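Local coordinates for protein putative aminooxidase (Propionibacterium acnes, PDB 2BAB) that probably isomerises polyunsaturated fatty acids to conjugated ones, as a flavoenzyme of the amine oxidoreductase family that binds FAD, at residues E290-S295 against M311-R316. Residues are numbered along the deposited sequence; the frame is centred on the assembly and turned at random.
With ODD ((10E,12Z)-octadeca-10,12-dienoic acid), chain F.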
loop_
_atom_site.group_PDB
_atom_site.type_symbol
_atom_site.label_atom_id
_atom_site.label_comp_id
_atom_site.label_asym_id
_atom_site.label_seq_id
_atom_site.Cartn_x
_atom_site.Cartn_y
_atom_site.Cartn_z
ATOM N N GLU A 290 -30.957 -3.148 -0.995
ATOM C CA GLU A 290 -30.736 -4.214 -1.969
ATOM C C GLU A 290 -29.286 -4.718 -1.855
ATOM O O GLU A 290 -28.502 -4.704 -2.825
ATOM C CB GLU A 290 -31.075 -3.741 -3.386
ATOM C CG GLU A 290 -32.464 -3.100 -3.494
ATOM C CD GLU A 290 -32.734 -2.519 -4.872
ATOM O OE1 GLU A 290 -32.807 -3.304 -5.839
ATOM O OE2 GLU A 290 -32.877 -1.285 -4.983
ATOM N N TYR A 291 -28.960 -5.166 -0.645
ATOM C CA TYR A 291 -27.629 -5.580 -0.270
ATOM C C TYR A 291 -27.015 -6.508 -1.292
ATOM O O TYR A 291 -27.648 -7.488 -1.713
ATOM C CB TYR A 291 -27.691 -6.298 1.069
ATOM C CG TYR A 291 -26.397 -6.430 1.842
ATOM C CD1 TYR A 291 -25.778 -5.314 2.396
ATOM C CD2 TYR A 291 -25.856 -7.682 2.119
ATOM C CE1 TYR A 291 -24.631 -5.433 3.178
ATOM C CE2 TYR A 291 -24.705 -7.815 2.917
ATOM C CZ TYR A 291 -24.095 -6.683 3.430
ATOM O OH TYR A 291 -22.979 -6.801 4.226
ATOM N N PRO A 292 -25.775 -6.218 -1.690
ATOM C CA PRO A 292 -25.102 -7.105 -2.635
ATOM C C PRO A 292 -24.920 -8.487 -2.078
ATOM O O PRO A 292 -24.940 -8.676 -0.858
ATOM C CB PRO A 292 -23.743 -6.443 -2.854
ATOM C CG PRO A 292 -23.609 -5.452 -1.745
ATOM C CD PRO A 292 -24.952 -5.050 -1.334
ATOM N N THR A 293 -24.719 -9.442 -2.975
ATOM C CA THR A 293 -24.527 -10.827 -2.579
ATOM C C THR A 293 -23.071 -11.267 -2.754
ATOM O O THR A 293 -22.726 -12.407 -2.443
ATOM C CB THR A 293 -25.456 -11.765 -3.414
ATOM O OG1 THR A 293 -25.091 -11.716 -4.794
ATOM C CG2 THR A 293 -26.921 -11.383 -3.250
ATOM N N ILE A 294 -22.231 -10.341 -3.218
ATOM C CA ILE A 294 -20.875 -10.615 -3.669
ATOM C C ILE A 294 -20.174 -9.261 -3.897
ATOM O O ILE A 294 -20.829 -8.235 -4.092
ATOM C CB ILE A 294 -20.909 -11.473 -4.978
ATOM C CG1 ILE A 294 -19.531 -12.038 -5.330
ATOM C CG2 ILE A 294 -21.501 -10.655 -6.147
ATOM C CD1 ILE A 294 -19.602 -13.253 -6.321
ATOM N N SER A 295 -18.846 -9.231 -3.847
ATOM C CA SER A 295 -18.136 -7.980 -4.147
ATOM C C SER A 295 -18.215 -7.725 -5.670
ATOM O O SER A 295 -18.384 -8.656 -6.450
ATOM C CB SER A 295 -16.678 -8.023 -3.679
ATOM O OG SER A 295 -16.581 -8.203 -2.292
ATOM N N MET A 311 -14.746 1.860 -8.644
ATOM C CA MET A 311 -14.063 0.806 -9.386
ATOM C C MET A 311 -14.280 -0.583 -8.779
ATOM O O MET A 311 -14.155 -1.617 -9.461
ATOM C CB MET A 311 -12.579 1.138 -9.431
ATOM C CG MET A 311 -12.309 2.466 -10.125
ATOM S SD MET A 311 -10.549 2.797 -10.251
ATOM C CE MET A 311 -10.140 3.062 -8.508
ATOM N N VAL A 312 -14.582 -0.604 -7.486
ATOM C CA VAL A 312 -14.748 -1.846 -6.756
ATOM C C VAL A 312 -15.504 -1.494 -5.464
ATOM O O VAL A 312 -15.431 -0.356 -4.990
ATOM C CB VAL A 312 -13.371 -2.533 -6.474
ATOM C CG1 VAL A 312 -12.498 -1.650 -5.581
ATOM C CG2 VAL A 312 -13.558 -3.933 -5.867
ATOM N N TYR A 313 -16.281 -2.445 -4.950
ATOM C CA TYR A 313 -16.877 -2.311 -3.610
ATOM C C TYR A 313 -16.795 -3.654 -2.897
ATOM O O TYR A 313 -16.788 -4.704 -3.548
ATOM C CB TYR A 313 -18.313 -1.753 -3.665
ATOM C CG TYR A 313 -19.267 -2.556 -4.531
ATOM C CD1 TYR A 313 -19.917 -3.675 -4.023
ATOM C CD2 TYR A 313 -19.525 -2.184 -5.864
ATOM C CE1 TYR A 313 -20.784 -4.416 -4.811
ATOM C CE2 TYR A 313 -20.389 -2.923 -6.669
ATOM C CZ TYR A 313 -21.014 -4.026 -6.141
ATOM O OH TYR A 313 -21.861 -4.763 -6.918
ATOM N N TYR A 314 -16.751 -3.601 -1.568
ATOM C CA TYR A 314 -16.354 -4.740 -0.733
ATOM C C TYR A 314 -17.526 -5.258 0.083
ATOM O O TYR A 314 -17.983 -4.617 1.023
ATOM C CB TYR A 314 -15.185 -4.318 0.168
ATOM C CG TYR A 314 -14.662 -5.333 1.186
ATOM C CD1 TYR A 314 -14.828 -6.715 1.006
ATOM C CD2 TYR A 314 -13.976 -4.904 2.321
ATOM C CE1 TYR A 314 -14.341 -7.632 1.944
ATOM C CE2 TYR A 314 -13.479 -5.822 3.272
ATOM C CZ TYR A 314 -13.684 -7.179 3.082
ATOM O OH TYR A 314 -13.216 -8.099 3.986
ATOM N N HIS A 315 -17.962 -6.460 -0.286
ATOM C CA HIS A 315 -18.977 -7.238 0.439
ATOM C C HIS A 315 -18.280 -8.086 1.511
ATOM O O HIS A 315 -17.754 -9.167 1.222
ATOM C CB HIS A 315 -19.684 -8.101 -0.607
ATOM C CG HIS A 315 -20.801 -8.947 -0.094
ATOM N ND1 HIS A 315 -20.724 -10.323 -0.069
ATOM C CD2 HIS A 315 -22.048 -8.629 0.332
ATOM C CE1 HIS A 315 -21.871 -10.816 0.354
ATOM N NE2 HIS A 315 -22.692 -9.813 0.608
ATOM N N ARG A 316 -18.243 -7.570 2.735
ATOM C CA ARG A 316 -17.459 -8.181 3.815
ATOM C C ARG A 316 -18.279 -9.169 4.644
ATOM O O ARG A 316 -17.828 -10.266 4.900
ATOM C CB ARG A 316 -16.897 -7.096 4.754
ATOM C CG ARG A 316 -16.067 -7.624 5.945
ATOM C CD ARG A 316 -15.268 -6.467 6.514
ATOM N NE ARG A 316 -14.576 -6.743 7.761
ATOM C CZ ARG A 316 -13.431 -7.421 7.895
ATOM N NH1 ARG A 316 -12.816 -7.968 6.861
ATOM N NH2 ARG A 316 -12.896 -7.556 9.095
HETATM O O2 ODD F . -12.887 -11.355 -4.383
HETATM C C1 ODD F . -12.480 -10.171 -4.313
HETATM O O1 ODD F . -11.520 -9.799 -5.011
HETATM C C2 ODD F . -13.153 -9.185 -3.375
HETATM C C3 ODD F . -12.345 -7.889 -3.235
HETATM C C4 ODD F . -13.008 -6.846 -2.326
HETATM C C5 ODD F . -12.650 -5.393 -2.688
HETATM C C6 ODD F . -11.347 -4.978 -2.039
HETATM C C7 ODD F . -10.762 -3.605 -2.361
HETATM C C8 ODD F . -9.234 -3.703 -2.160
HETATM C C9 ODD F . -8.537 -2.361 -2.029
HETATM C C10 ODD F . -7.007 -2.375 -2.005
HETATM C C11 ODD F . -6.202 -3.451 -1.991
HETATM C C12 ODD F . -4.742 -3.230 -1.962
HETATM C C13 ODD F . -3.799 -4.194 -1.933
HETATM C C14 ODD F . -4.121 -5.674 -1.948
HETATM C C15 ODD F . -2.850 -6.492 -1.796
HETATM C C16 ODD F . -3.039 -8.016 -1.723
HETATM C C17 ODD F . -3.917 -8.617 -2.825
HETATM C C18 ODD F . -3.150 -9.339 -3.913
HETATM O O HOH W 1 -20.345 -6.129 4.457
HETATM O O HOH W 2 -22.320 -7.221 -6.128
HETATM O O HOH W 3 -16.453 -10.679 -1.132
#
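Ser-295 and His-315 make the one direct hydrogen bond between segments 290-295 and 311-316: the backbone N of His-315 donates to Ser-295 OG over 3.0 Å at 159°. OG reaches it by lying beside its own backbone N, anti to the carbonyl carbon (chi1 -61°). Ser-295 CB also lies against Tyr-313 O, 3.3 Å away, through the course of the backbone.

Packing centres on the His-315 imidazole. With CG anti to the backbone N, the ring extends alongside residues 292-294, and the peptide joining Thr-293 and Ile-294 covers one face; Ile-294 N sits 3.5 Å above the ring centre and Thr-293 C nearer the rim. Pro-292 O lies 2.9 Å from His-315 NE2, but the angle is too poor for a hydrogen bond. The Tyr-291 ring also meets this NE2 corner, obliquely, planes at 55°, CE2 being 3.7 Å from NE2. Pro-292 touches two strand side chains, its CB on Tyr-313 CE1 and its CG on His-315 CD2.

Three waters supplement these contacts. One donates a hydrogen bond to Tyr-291 OH, which also bonds to Trp-317 O, and accepts one from Arg-316 N. Another bridges Ile-294 O and Tyr-313 OH, donating to the first and accepting from the second. The third lies 2.7 Å from Ser-295 OG, near His-315 O.

On the fatty-acid side, Ser-295 CB approaches C2 of the bound octadecadienoic acid, Val-312 CG2 touches C5 and Tyr-314 CD1 packs by C4. The Tyr-314 hydroxyl accepts a bond from Arg-316 NH1 in the guanidinium plane. Strands 295-297 and 312-315 are antiparallel neighbours in the mixed sheet of this flavin amine oxidoreductase fold, and here their ends line the carboxylate-proximal part of the fatty-acid site, whose ligand is hydrogen-bonded to Tyr-297 OH and Arg-88 NE.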